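Local coordinates for zinc finger (CCCH type) motif-containing protein (PDB 7NG2), which probably recognises N6-methyladenosine in mRNA through its YTH domain, the part in this chain, and links this reading to polyadenylation, at residues 76-81 against 96-101; 33-38 against 81-86; 15-20 against 44-49; 69-74 against 102-107. All coordinates share one frame; numbering follows the deposited sequence.

Contact 1: residues 76-81 against 96-101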
loop_
_atom_site.group_PDB
_atom_site.type_symbol
_atom_site.label_atom_id
_atom_site.label_comp_id
_atom_site.label_asym_id
_atom_site.label_seq_id
_atom_site.Cartn_x
_atom_site.Cartn_y
_atom_site.Cartn_z
ATOM N N SER A 76 10.386 -4.910 -4.350
ATOM C CA SER A 76 10.803 -5.905 -5.320
ATOM C C SER A 76 9.620 -6.253 -6.201
ATOM O O SER A 76 8.469 -5.976 -5.864
ATOM C CB SER A 76 11.324 -7.181 -4.632
ATOM O OG SER A 76 10.252 -8.025 -4.207
ATOM N N LEU A 77 9.923 -6.900 -7.325
ATOM C CA LEU A 77 8.906 -7.524 -8.140
ATOM C C LEU A 77 8.374 -8.762 -7.423
ATOM O O LEU A 77 9.035 -9.316 -6.539
ATOM C CB LEU A 77 9.513 -7.953 -9.475
ATOM C CG LEU A 77 9.799 -6.814 -10.461
ATOM C CD1 LEU A 77 10.556 -7.325 -11.694
ATOM C CD2 LEU A 77 8.513 -6.096 -10.868
ATOM N N PRO A 78 7.176 -9.213 -7.784
ATOM C CA PRO A 78 6.708 -10.525 -7.315
ATOM C C PRO A 78 7.766 -11.594 -7.559
ATOM O O PRO A 78 8.368 -11.663 -8.630
ATOM C CB PRO A 78 5.443 -10.758 -8.147
ATOM C CG PRO A 78 4.956 -9.358 -8.467
ATOM C CD PRO A 78 6.203 -8.555 -8.669
ATOM N N ASP A 79 8.015 -12.404 -6.527
ATOM C CA ASP A 79 9.180 -13.278 -6.430
ATOM C C ASP A 79 8.737 -14.626 -5.874
ATOM O O ASP A 79 8.389 -14.723 -4.691
ATOM C CB ASP A 79 10.200 -12.619 -5.494
ATOM C CG ASP A 79 11.472 -13.436 -5.305
ATOM O OD1 ASP A 79 11.575 -14.547 -5.858
ATOM O OD2 ASP A 79 12.382 -12.949 -4.595
ATOM N N PRO A 80 8.749 -15.687 -6.685
ATOM C CA PRO A 80 8.274 -16.991 -6.195
ATOM C C PRO A 80 9.063 -17.548 -5.020
ATOM O O PRO A 80 8.555 -18.434 -4.325
ATOM C CB PRO A 80 8.389 -17.895 -7.431
ATOM C CG PRO A 80 8.348 -16.961 -8.591
ATOM C CD PRO A 80 9.048 -15.715 -8.127
ATOM N N GLN A 81 10.276 -17.058 -4.759
ATOM C CA GLN A 81 11.088 -17.572 -3.661
ATOM C C GLN A 81 10.963 -16.753 -2.384
ATOM O O GLN A 81 11.625 -17.069 -1.394
ATOM C CB GLN A 81 12.562 -17.669 -4.075
ATOM C CG GLN A 81 12.812 -18.443 -5.368
ATOM C CD GLN A 81 12.017 -19.734 -5.447
ATOM O OE1 GLN A 81 11.934 -20.492 -4.480
ATOM N NE2 GLN A 81 11.418 -19.986 -6.608
ATOM N N SER A 96 2.738 -13.783 -7.035
ATOM C CA SER A 96 3.821 -14.141 -6.130
ATOM C C SER A 96 4.055 -13.025 -5.111
ATOM O O SER A 96 3.736 -11.851 -5.342
ATOM C CB SER A 96 5.115 -14.395 -6.906
ATOM O OG SER A 96 5.021 -15.549 -7.725
ATOM N N ASN A 97 4.620 -13.405 -3.966
ATOM C CA ASN A 97 4.930 -12.445 -2.918
ATOM C C ASN A 97 5.993 -11.459 -3.378
ATOM O O ASN A 97 6.914 -11.799 -4.123
ATOM C CB ASN A 97 5.458 -13.174 -1.682
ATOM C CG ASN A 97 4.422 -14.078 -1.057
ATOM O OD1 ASN A 97 3.230 -13.829 -1.152
ATOM N ND2 ASN A 97 4.878 -15.138 -0.404
ATOM N N PHE A 98 5.871 -10.221 -2.916
ATOM C CA PHE A 98 6.892 -9.217 -3.165
ATOM C C PHE A 98 7.244 -8.512 -1.863
ATOM O O PHE A 98 6.472 -8.512 -0.899
ATOM C CB PHE A 98 6.481 -8.204 -4.252
ATOM C CG PHE A 98 5.170 -7.501 -3.991
ATOM C CD1 PHE A 98 5.138 -6.304 -3.301
ATOM C CD2 PHE A 98 3.977 -8.022 -4.474
ATOM C CE1 PHE A 98 3.944 -5.637 -3.089
ATOM C CE2 PHE A 98 2.777 -7.365 -4.262
ATOM C CZ PHE A 98 2.764 -6.167 -3.565
ATOM N N ARG A 99 8.443 -7.937 -1.834
ATOM C CA ARG A 99 8.923 -7.270 -0.634
ATOM C C ARG A 99 8.291 -5.890 -0.495
ATOM O O ARG A 99 8.118 -5.159 -1.479
ATOM C CB ARG A 99 10.446 -7.145 -0.669
ATOM C CG ARG A 99 11.167 -8.425 -0.270
ATOM C CD ARG A 99 12.657 -8.203 -0.058
ATOM N NE ARG A 99 13.346 -7.867 -1.298
ATOM C CZ ARG A 99 14.006 -6.730 -1.504
ATOM N NH1 ARG A 99 14.068 -5.811 -0.548
ATOM N NH2 ARG A 99 14.604 -6.514 -2.667
ATOM N N VAL A 100 7.964 -5.541 0.746
ATOM C CA VAL A 100 7.441 -4.230 1.111
ATOM C C VAL A 100 8.233 -3.728 2.306
ATOM O O VAL A 100 8.561 -4.499 3.216
ATOM C CB VAL A 100 5.942 -4.309 1.475
ATOM C CG1 VAL A 100 5.417 -2.951 1.949
ATOM C CG2 VAL A 100 5.141 -4.802 0.296
ATOM N N MET A 101 8.548 -2.438 2.302
ATOM C CA MET A 101 9.162 -1.767 3.440
ATOM C C MET A 101 8.089 -0.870 4.040
ATOM O O MET A 101 7.686 0.118 3.418
ATOM C CB MET A 101 10.365 -0.949 2.974
ATOM C CG MET A 101 10.976 -0.034 4.030
ATOM S SD MET A 101 12.379 0.940 3.425
ATOM C CE MET A 101 13.603 -0.336 3.140
HETATM O O HOH W 1 12.028 -10.435 -3.216
HETATM O O HOH W 2 5.812 -16.026 -3.628
#
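Arg99 N donates to Ser76 OG in an almost straight hydrogen bond (3.0 Å, 177°), one of two that lay the loop 76-81 beside the start of strand 98-109. With OG lodged between the backbone N and the carbonyl carbon (chi1 80°), the same hydroxyl donates to Leu77 O. Further along, Asp79 N donates to Asn97 O at 2.7 Å, tilted from the carbonyl plane.

Two waters add to this. One donates to Ser76 OG and Asp79 OD2 and is weakly met by Arg99 NE at the guanidinium edge; the other links Asp79 O to Asn97 N. Asp79 OD1 closes an Asx turn onto Gln81 N.

The van der Waals contacts are modest. Pro78 CB lies 3.5 Å from Ser96 O, and its CG makes an apolar contact with Phe98 CD2 at 4.3 Å. Phe98 CB sits 3.4 Å from Ser76 O, a buried carbonyl with no polar partner in the model. Asn97 turns its amide elsewhere, to Leu82 O.

Backbone groups, one serine hydroxyl and bound water therefore do most of the holding. Asp79 OD2 and Arg99 NE, too far apart for a salt bridge, are linked through one water, weakly on the arginine side.

Contact 2: residues 33-38 against 81-86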
loop_
_atom_site.group_PDB
_atom_site.type_symbol
_atom_site.label_atom_id
_atom_site.label_comp_id
_atom_site.label_asym_id
_atom_site.label_seq_id
_atom_site.Cartn_x
_atom_site.Cartn_y
_atom_site.Cartn_z
ATOM N N HIS A 33 7.280 -9.382 8.406
ATOM C CA HIS A 33 8.187 -9.988 7.440
ATOM C C HIS A 33 8.448 -9.150 6.196
ATOM O O HIS A 33 9.238 -9.566 5.343
ATOM C CB HIS A 33 7.687 -11.384 7.056
ATOM C CG HIS A 33 7.603 -12.319 8.220
ATOM N ND1 HIS A 33 8.720 -12.754 8.900
ATOM C CD2 HIS A 33 6.542 -12.890 8.836
ATOM C CE1 HIS A 33 8.353 -13.565 9.876
ATOM N NE2 HIS A 33 7.035 -13.664 9.859
ATOM N N GLY A 34 7.835 -7.980 6.072
ATOM C CA GLY A 34 8.119 -7.106 4.948
ATOM C C GLY A 34 7.680 -7.687 3.622
ATOM O O GLY A 34 8.455 -7.710 2.662
ATOM N N VAL A 35 6.429 -8.137 3.542
ATOM C CA VAL A 35 5.982 -8.932 2.406
ATOM C C VAL A 35 4.510 -8.645 2.140
ATOM O O VAL A 35 3.736 -8.361 3.058
ATOM C CB VAL A 35 6.247 -10.438 2.665
ATOM C CG1 VAL A 35 5.469 -10.927 3.891
ATOM C CG2 VAL A 35 5.933 -11.283 1.432
ATOM N N TRP A 36 4.123 -8.738 0.870
ATOM C CA TRP A 36 2.721 -8.649 0.481
ATOM C C TRP A 36 2.508 -9.503 -0.763
ATOM O O TRP A 36 3.460 -9.888 -1.440
ATOM C CB TRP A 36 2.294 -7.191 0.217
ATOM C CG TRP A 36 0.810 -7.026 0.202
ATOM C CD1 TRP A 36 0.037 -6.665 -0.858
ATOM C CD2 TRP A 36 -0.081 -7.225 1.306
ATOM N NE1 TRP A 36 -1.288 -6.628 -0.484
ATOM C CE2 TRP A 36 -1.385 -6.975 0.838
ATOM C CE3 TRP A 36 0.099 -7.610 2.640
ATOM C CZ2 TRP A 36 -2.512 -7.079 1.663
ATOM C CZ3 TRP A 36 -1.019 -7.718 3.458
ATOM C CH2 TRP A 36 -2.307 -7.451 2.965
ATOM N N ALA A 37 1.239 -9.783 -1.061
ATOM C CA ALA A 37 0.858 -10.371 -2.336
ATOM C C ALA A 37 -0.524 -9.847 -2.684
ATOM O O ALA A 37 -1.317 -9.517 -1.798
ATOM C CB ALA A 37 0.866 -11.909 -2.309
ATOM N N THR A 38 -0.820 -9.787 -3.976
ATOM C CA THR A 38 -2.101 -9.263 -4.425
ATOM C C THR A 38 -2.608 -10.112 -5.588
ATOM O O THR A 38 -1.967 -11.080 -6.006
ATOM C CB THR A 38 -1.988 -7.758 -4.725
ATOM O OG1 THR A 38 -3.286 -7.203 -4.966
ATOM C CG2 THR A 38 -1.112 -7.516 -5.933
ATOM N N GLN A 81 10.276 -17.058 -4.759
ATOM C CA GLN A 81 11.088 -17.572 -3.661
ATOM C C GLN A 81 10.963 -16.753 -2.384
ATOM O O GLN A 81 11.625 -17.069 -1.394
ATOM C CB GLN A 81 12.562 -17.669 -4.075
ATOM C CG GLN A 81 12.812 -18.443 -5.368
ATOM C CD GLN A 81 12.017 -19.734 -5.447
ATOM O OE1 GLN A 81 11.934 -20.492 -4.480
ATOM N NE2 GLN A 81 11.418 -19.986 -6.608
ATOM N N LEU A 82 10.138 -15.712 -2.372
ATOM C CA LEU A 82 9.975 -14.898 -1.175
ATOM C C LEU A 82 8.867 -15.494 -0.314
ATOM O O LEU A 82 7.716 -15.592 -0.758
ATOM C CB LEU A 82 9.645 -13.457 -1.549
ATOM C CG LEU A 82 9.451 -12.495 -0.378
ATOM C CD1 LEU A 82 10.750 -12.339 0.395
ATOM C CD2 LEU A 82 8.956 -11.161 -0.887
ATOM N N PHE A 83 9.218 -15.882 0.917
ATOM C CA PHE A 83 8.314 -16.484 1.899
ATOM C C PHE A 83 7.262 -17.382 1.254
ATOM O O PHE A 83 6.062 -17.145 1.413
ATOM C CB PHE A 83 7.689 -15.417 2.804
ATOM C CG PHE A 83 8.691 -14.724 3.682
ATOM C CD1 PHE A 83 9.225 -15.368 4.786
ATOM C CD2 PHE A 83 9.118 -13.440 3.389
ATOM C CE1 PHE A 83 10.162 -14.734 5.592
ATOM C CE2 PHE A 83 10.051 -12.806 4.187
ATOM C CZ PHE A 83 10.572 -13.450 5.288
ATOM N N PRO A 84 7.663 -18.441 0.554
ATOM C CA PRO A 84 6.670 -19.241 -0.178
ATOM C C PRO A 84 5.619 -19.815 0.763
ATOM O O PRO A 84 5.942 -20.400 1.798
ATOM C CB PRO A 84 7.516 -20.346 -0.823
ATOM C CG PRO A 84 8.893 -19.782 -0.897
ATOM C CD PRO A 84 9.038 -18.902 0.309
ATOM N N GLY A 85 4.349 -19.615 0.404
ATOM C CA GLY A 85 3.226 -20.175 1.135
ATOM C C GLY A 85 2.836 -19.460 2.408
ATOM O O GLY A 85 1.977 -19.963 3.139
ATOM N N ILE A 86 3.414 -18.289 2.682
ATOM C CA ILE A 86 3.211 -17.628 3.968
ATOM C C ILE A 86 1.743 -17.302 4.226
ATOM O O ILE A 86 1.308 -17.257 5.383
ATOM C CB ILE A 86 4.119 -16.387 4.085
ATOM C CG1 ILE A 86 4.161 -15.895 5.535
ATOM C CG2 ILE A 86 3.671 -15.281 3.114
ATOM C CD1 ILE A 86 5.158 -14.772 5.784
#
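Phe83 sets its CG anti to the carbonyl carbon (chi1 -66°), and His33 adopts the same first-torsion arrangement; with these torsions the two side chains cross at about a right angle. The Phe83 ring slips under His33 CB, which stands over its face, 4.2 Å from the ring centroid and 22° off the normal, displaced toward the rim. This is a CH-pi contact. The imidazole itself meets the phenyl obliquely, centroids 5.2 Å apart and planes at 46°. Phe83 CE2 also approaches His33 O at 3.5 Å.

Val35 splits its branches between two partners. CG2, anti to the backbone N, slides alongside Leu82 CD2 at 3.8 Å, while CG1 looks to Ile86 CD1, 4.3 Å away. Its CB lies 4.2 Å from Phe83 CD2. The end of Ile86 does double duty: CD1 also reaches His33 CD2 at 3.8 Å. A type II turn from Phe83 to Ile86, closed by Ile86 N to Phe83 O (3.2 Å), puts Phe83 and Ile86 side by side against His33 and Val35. No hydrogen bond joins the two segments, so their mutual hold is apolar and aromatic.

His33 ends helix 24-33, and Gly34, with positive phi, turns the chain into strand 35-36, one of the two edge strands of the sheet, next to 98-109. Ile86 packs on Thr29 of that helix as well, while Trp36 turns its CB away from 81-86, and its ring meets Phe60 and Trp87 edge-to-face.

Contact 3: residues 15-20 against 44-49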
loop_
_atom_site.group_PDB
_atom_site.type_symbol
_atom_site.label_atom_id
_atom_site.label_comp_id
_atom_site.label_asym_id
_atom_site.label_seq_id
_atom_site.Cartn_x
_atom_site.Cartn_y
_atom_site.Cartn_z
ATOM N N ARG A 15 4.196 6.729 -7.586
ATOM C CA ARG A 15 2.830 6.285 -7.812
ATOM C C ARG A 15 2.312 5.710 -6.508
ATOM O O ARG A 15 3.077 5.169 -5.710
ATOM C CB ARG A 15 2.733 5.268 -8.959
ATOM C CG ARG A 15 3.035 5.903 -10.321
ATOM C CD ARG A 15 3.038 4.908 -11.462
ATOM N NE ARG A 15 1.692 4.437 -11.749
ATOM C CZ ARG A 15 1.408 3.596 -12.731
ATOM N NH1 ARG A 15 2.382 3.143 -13.507
ATOM N NH2 ARG A 15 0.158 3.221 -12.936
ATOM N N PHE A 16 1.004 5.833 -6.294
ATOM C CA PHE A 16 0.370 5.552 -5.007
ATOM C C PHE A 16 -0.836 4.649 -5.221
ATOM O O PHE A 16 -1.740 4.994 -5.995
ATOM C CB PHE A 16 -0.122 6.856 -4.367
ATOM C CG PHE A 16 0.945 7.891 -4.135
ATOM C CD1 PHE A 16 1.309 8.778 -5.138
ATOM C CD2 PHE A 16 1.563 7.994 -2.903
ATOM C CE1 PHE A 16 2.273 9.748 -4.910
ATOM C CE2 PHE A 16 2.531 8.967 -2.671
ATOM C CZ PHE A 16 2.888 9.835 -3.689
ATOM N N PHE A 17 -0.862 3.512 -4.538
ATOM C CA PHE A 17 -1.939 2.541 -4.705
ATOM C C PHE A 17 -2.518 2.195 -3.345
ATOM O O PHE A 17 -1.779 2.012 -2.379
ATOM C CB PHE A 17 -1.429 1.248 -5.356
ATOM C CG PHE A 17 -0.897 1.452 -6.738
ATOM C CD1 PHE A 17 0.436 1.790 -6.942
ATOM C CD2 PHE A 17 -1.727 1.324 -7.842
ATOM C CE1 PHE A 17 0.940 1.987 -8.217
ATOM C CE2 PHE A 17 -1.225 1.524 -9.125
ATOM C CZ PHE A 17 0.114 1.856 -9.309
ATOM N N ILE A 18 -3.846 2.108 -3.273
ATOM C CA ILE A 18 -4.536 1.652 -2.066
ATOM C C ILE A 18 -4.574 0.125 -2.066
ATOM O O ILE A 18 -4.895 -0.505 -3.079
ATOM C CB ILE A 18 -5.939 2.281 -1.972
ATOM C CG1 ILE A 18 -5.772 3.807 -1.837
ATOM C CG2 ILE A 18 -6.733 1.704 -0.791
ATOM C CD1 ILE A 18 -7.022 4.627 -1.916
ATOM N N ILE A 19 -4.205 -0.470 -0.937
ATOM C CA ILE A 19 -4.212 -1.914 -0.739
ATOM C C ILE A 19 -5.269 -2.225 0.306
ATOM O O ILE A 19 -5.265 -1.635 1.389
ATOM C CB ILE A 19 -2.839 -2.390 -0.244
ATOM C CG1 ILE A 19 -1.770 -2.182 -1.318
ATOM C CG2 ILE A 19 -2.913 -3.842 0.230
ATOM C CD1 ILE A 19 -1.964 -3.059 -2.525
ATOM N N LYS A 20 -6.152 -3.168 0.002
ATOM C CA LYS A 20 -7.151 -3.628 0.956
ATOM C C LYS A 20 -6.746 -4.996 1.496
ATOM O O LYS A 20 -6.125 -5.798 0.800
ATOM C CB LYS A 20 -8.534 -3.716 0.303
ATOM C CG LYS A 20 -9.084 -2.395 -0.232
ATOM C CD LYS A 20 -9.246 -1.324 0.851
ATOM C CE LYS A 20 -10.367 -1.692 1.810
ATOM N NZ LYS A 20 -10.677 -0.539 2.716
ATOM N N ARG A 44 0.408 -7.517 -11.891
ATOM C CA ARG A 44 0.975 -7.014 -13.135
ATOM C C ARG A 44 1.025 -5.493 -13.121
ATOM O O ARG A 44 2.036 -4.894 -13.508
ATOM C CB ARG A 44 0.156 -7.515 -14.321
ATOM C CG ARG A 44 0.801 -7.210 -15.658
ATOM C CD ARG A 44 1.515 -8.447 -16.207
ATOM N NE ARG A 44 2.569 -8.926 -15.320
ATOM C CZ ARG A 44 3.795 -8.419 -15.283
ATOM N NH1 ARG A 44 4.107 -7.410 -16.079
ATOM N NH2 ARG A 44 4.701 -8.908 -14.448
ATOM N N LYS A 45 -0.050 -4.859 -12.651
ATOM C CA LYS A 45 -0.111 -3.403 -12.577
ATOM C C LYS A 45 0.985 -2.846 -11.676
ATOM O O LYS A 45 1.665 -1.873 -12.030
ATOM C CB LYS A 45 -1.493 -3.004 -12.057
ATOM C CG LYS A 45 -1.699 -1.522 -11.889
ATOM C CD LYS A 45 -3.180 -1.215 -11.790
ATOM C CE LYS A 45 -3.752 -1.711 -10.476
ATOM N NZ LYS A 45 -5.234 -1.546 -10.419
ATOM N N LEU A 46 1.165 -3.444 -10.495
ATOM C CA LEU A 46 2.207 -2.981 -9.582
ATOM C C LEU A 46 3.594 -3.263 -10.141
ATOM O O LEU A 46 4.514 -2.460 -9.956
ATOM C CB LEU A 46 2.045 -3.604 -8.191
ATOM C CG LEU A 46 0.809 -3.182 -7.387
ATOM C CD1 LEU A 46 0.778 -3.903 -6.056
ATOM C CD2 LEU A 46 0.778 -1.678 -7.163
ATOM N N SER A 47 3.766 -4.397 -10.819
ATOM C CA SER A 47 5.059 -4.707 -11.419
ATOM C C SER A 47 5.453 -3.656 -12.439
ATOM O O SER A 47 6.608 -3.217 -12.475
ATOM C CB SER A 47 5.016 -6.079 -12.085
ATOM O OG SER A 47 4.821 -7.103 -11.135
ATOM N N ASN A 48 4.518 -3.278 -13.309
ATOM C CA ASN A 48 4.817 -2.268 -14.321
ATOM C C ASN A 48 5.100 -0.914 -13.696
ATOM O O ASN A 48 5.928 -0.161 -14.212
ATOM C CB ASN A 48 3.692 -2.199 -15.354
ATOM C CG ASN A 48 3.652 -3.430 -16.225
ATOM O OD1 ASN A 48 4.619 -4.181 -16.269
ATOM N ND2 ASN A 48 2.547 -3.645 -16.917
ATOM N N ALA A 49 4.438 -0.600 -12.583
ATOM C CA ALA A 49 4.757 0.620 -11.852
ATOM C C ALA A 49 6.142 0.535 -11.215
ATOM O O ALA A 49 6.910 1.500 -11.251
ATOM C CB ALA A 49 3.679 0.884 -10.798
#
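The Phe17 ring carries Leu46 CD2 on one face, the methyl standing 3.5 Å above the plane and offset toward the rim, while Ala49 CB and Lys45 CG approach the ring obliquely. The second flat group, the Arg15 guanidinium, has Ala49 CB over one of its faces. The connection between the parallel neighbours 14-21 and 55-62 of the YTH domain sheet runs through helix 24-33, the edge strand 35-36 and helix 40-52, and this contact lays the last helix on the sheet. The local axes run nearly antiparallel, at 161°, with a closest approach of 10.4 Å.

Leu46 makes a CH-pi contact, its CD2 lying 3.6 Å from the Phe17 ring centroid and 18° off the normal. Its CG is anti to the carbonyl carbon (chi1 -67°), and this sends the branch out toward the strand although the CB does not point there. The long side chains flank this apolar centre. Lys45 lends its CG to Phe17 CE2 at 4.1 Å, then bends at chi3 and takes NZ to Gly132 O. Arg15 likewise bends at chi3; its NE forms a salt bridge with Glu134, which probably fixes the guanidinium plane while the aliphatic part runs past the helix.

Phe16 and Ile18, the alternate residues, instead touch Val135 of the edge strand. On the helix side, Ala49 CB touches both flat groups: it is 3.8 Å from Arg15 NH1 and 3.9 Å from Phe17 CE1.

Contact 4: residues 69-74 against 102-107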
loop_
_atom_site.group_PDB
_atom_site.type_symbol
_atom_site.label_atom_id
_atom_site.label_comp_id
_atom_site.label_asym_id
_atom_site.label_seq_id
_atom_site.Cartn_x
_atom_site.Cartn_y
_atom_site.Cartn_z
ATOM N N GLN A 69 -4.015 2.111 7.920
ATOM C CA GLN A 69 -3.134 1.669 8.989
ATOM C C GLN A 69 -1.682 2.057 8.747
ATOM O O GLN A 69 -0.841 1.826 9.622
ATOM C CB GLN A 69 -3.246 0.150 9.199
ATOM C CG GLN A 69 -4.578 -0.311 9.779
ATOM C CD GLN A 69 -5.700 -0.241 8.766
ATOM O OE1 GLN A 69 -5.612 -0.834 7.696
ATOM N NE2 GLN A 69 -6.757 0.495 9.094
ATOM N N GLY A 70 -1.379 2.650 7.607
ATOM C CA GLY A 70 -0.031 3.073 7.312
ATOM C C GLY A 70 0.255 2.933 5.834
ATOM O O GLY A 70 -0.637 2.749 5.015
ATOM N N PHE A 71 1.539 3.030 5.502
ATOM C CA PHE A 71 1.939 2.914 4.111
ATOM C C PHE A 71 3.349 2.352 4.028
ATOM O O PHE A 71 4.114 2.387 4.995
ATOM C CB PHE A 71 1.796 4.232 3.322
ATOM C CG PHE A 71 2.747 5.328 3.739
ATOM C CD1 PHE A 71 2.402 6.204 4.754
ATOM C CD2 PHE A 71 3.961 5.515 3.087
ATOM C CE1 PHE A 71 3.257 7.237 5.129
ATOM C CE2 PHE A 71 4.810 6.538 3.456
ATOM C CZ PHE A 71 4.459 7.402 4.481
ATOM N N GLY A 72 3.662 1.804 2.857
ATOM C CA GLY A 72 4.969 1.226 2.627
ATOM C C GLY A 72 5.400 1.410 1.190
ATOM O O GLY A 72 4.635 1.878 0.344
ATOM N N ARG A 73 6.659 1.072 0.923
ATOM C CA ARG A 73 7.222 1.122 -0.418
ATOM C C ARG A 73 7.367 -0.297 -0.952
ATOM O O ARG A 73 7.849 -1.190 -0.244
ATOM C CB ARG A 73 8.594 1.804 -0.392
ATOM C CG ARG A 73 9.221 1.976 -1.767
ATOM C CD ARG A 73 10.615 2.574 -1.666
ATOM N NE ARG A 73 11.172 2.913 -2.974
ATOM C CZ ARG A 73 11.849 2.067 -3.748
ATOM N NH1 ARG A 73 12.055 0.822 -3.347
ATOM N NH2 ARG A 73 12.342 2.479 -4.918
ATOM N N MET A 74 6.925 -0.510 -2.186
ATOM C CA MET A 74 7.191 -1.771 -2.863
ATOM C C MET A 74 8.683 -1.863 -3.164
ATOM O O MET A 74 9.259 -0.968 -3.785
ATOM C CB MET A 74 6.394 -1.812 -4.161
ATOM C CG MET A 74 6.505 -3.098 -4.944
ATOM S SD MET A 74 5.442 -3.011 -6.386
ATOM C CE MET A 74 5.704 -4.629 -7.097
ATOM N N TRP A 102 7.609 -1.214 5.232
ATOM C CA TRP A 102 6.646 -0.346 5.890
ATOM C C TRP A 102 7.339 0.944 6.312
ATOM O O TRP A 102 8.430 0.919 6.891
ATOM C CB TRP A 102 6.000 -1.059 7.080
ATOM C CG TRP A 102 4.875 -1.965 6.655
ATOM C CD1 TRP A 102 4.985 -3.189 6.044
ATOM C CD2 TRP A 102 3.472 -1.714 6.795
ATOM N NE1 TRP A 102 3.738 -3.704 5.796
ATOM C CE2 TRP A 102 2.791 -2.824 6.249
ATOM C CE3 TRP A 102 2.723 -0.658 7.326
ATOM C CZ2 TRP A 102 1.402 -2.912 6.232
ATOM C CZ3 TRP A 102 1.342 -0.752 7.309
ATOM C CH2 TRP A 102 0.697 -1.870 6.762
ATOM N N LEU A 103 6.724 2.074 5.972
ATOM C CA LEU A 103 7.295 3.385 6.233
ATOM C C LEU A 103 6.532 4.173 7.281
ATOM O O LEU A 103 7.056 5.168 7.795
ATOM C CB LEU A 103 7.354 4.198 4.929
ATOM C CG LEU A 103 8.265 3.560 3.876
ATOM C CD1 LEU A 103 8.139 4.258 2.523
ATOM C CD2 LEU A 103 9.715 3.571 4.359
ATOM N N LYS A 104 5.302 3.767 7.595
ATOM C CA LYS A 104 4.549 4.368 8.687
ATOM C C LYS A 104 3.484 3.375 9.121
ATOM O O LYS A 104 2.873 2.720 8.278
ATOM C CB LYS A 104 3.855 5.663 8.246
ATOM C CG LYS A 104 3.130 6.405 9.362
ATOM C CD LYS A 104 4.099 6.927 10.412
ATOM C CE LYS A 104 3.410 7.781 11.463
ATOM N NZ LYS A 104 4.417 8.501 12.311
ATOM N N GLN A 105 3.307 3.249 10.432
ATOM C CA GLN A 105 2.135 2.620 11.029
ATOM C C GLN A 105 1.381 3.705 11.782
ATOM O O GLN A 105 1.973 4.426 12.590
ATOM C CB GLN A 105 2.546 1.529 12.015
ATOM C CG GLN A 105 3.274 0.363 11.378
ATOM C CD GLN A 105 3.775 -0.639 12.397
ATOM O OE1 GLN A 105 3.009 -1.151 13.210
ATOM N NE2 GLN A 105 5.065 -0.932 12.347
ATOM N N CYS A 106 0.083 3.829 11.528
ATOM C CA CYS A 106 -0.670 4.929 12.112
ATOM C C CYS A 106 -2.137 4.540 12.134
ATOM O O CYS A 106 -2.527 3.459 11.687
ATOM C CB CYS A 106 -0.534 6.198 11.266
ATOM S SG CYS A 106 -1.093 6.010 9.553
ATOM N N LYS A 107 -2.952 5.453 12.642
ATOM C CA LYS A 107 -4.400 5.369 12.537
ATOM C C LYS A 107 -4.894 6.689 11.974
ATOM O O LYS A 107 -4.636 7.751 12.551
ATOM C CB LYS A 107 -5.023 5.095 13.904
ATOM C CG LYS A 107 -4.468 3.852 14.569
ATOM C CD LYS A 107 -5.495 3.148 15.424
ATOM C CE LYS A 107 -4.900 1.909 16.073
ATOM N NZ LYS A 107 -5.836 1.284 17.049
#
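Phe71 leaves strand 67-74 with CG between its backbone N and carbonyl carbon (chi1 68°), which folds the ring back over strand 98-109. From CB outward, the first ring atoms to touch are CD1, 3.8 Å from Lys104 CB, and CD2, 4.1 Å from Leu103 CB. Farther out, CE1 presses on Lys104 CB at 3.5 Å and CE2 lies 3.8 Å from Leu103 CB. CZ, the tip, is still 4.2 Å from Lys104 CB. The ring also packs on Cys144 and Met147 of helix 137-149, which covers this face of the sheet. Beyond CB the Lys104 chain leads away from the ring, and NZ bonds to Arg150 O.

The Phe71 backbone is gripped too. Its N donates to Lys104 O, and its O accepts twice: from Leu103 N at 2.8 Å in the carbonyl plane, and from Lys104 N at 3.2 Å. Two residues along each strand, Cys106 N donates to Gln69 O.

Trp102 occupies the other face, where its CZ3 lies 4.1 Å from Gly70 CA, a residue with no side chain to block it. Its ring is stacked on Phe60, and NE1 bonds to Ser30 of helix 24-33.

The strands run antiparallel at 165°, but the register shifts by one between Phe71 and Gly72. Leu103 and Lys104 facing the single Phe71 make this a classic beta bulge, set in the central sheet of the YTH domain.

How the contacts relate
From the N terminus, contact 3 closes first, returning helix 40-52 to strand 14-21. Its loop contains 33-38, so contact 2, reaching on to 81-86, crosses it. Contact 4 pairs strands 67-74 and 98-109, and contact 1 lies within its span, between 76-81 and 96-101. Contact 2 crosses both of these, because 81-86 falls in the long connection between the two strands. Contacts 1 and 2 share Gln81 and are joined by Asn97 to Leu82 and Phe98 to Trp36. Contact 3 meets contact 1 through Ser47 and Pro78, and contact 4 through Leu46 and Met74. The four thus tie loop 75-97, helix 40-52 and the end of helix 24-33 to one sheet.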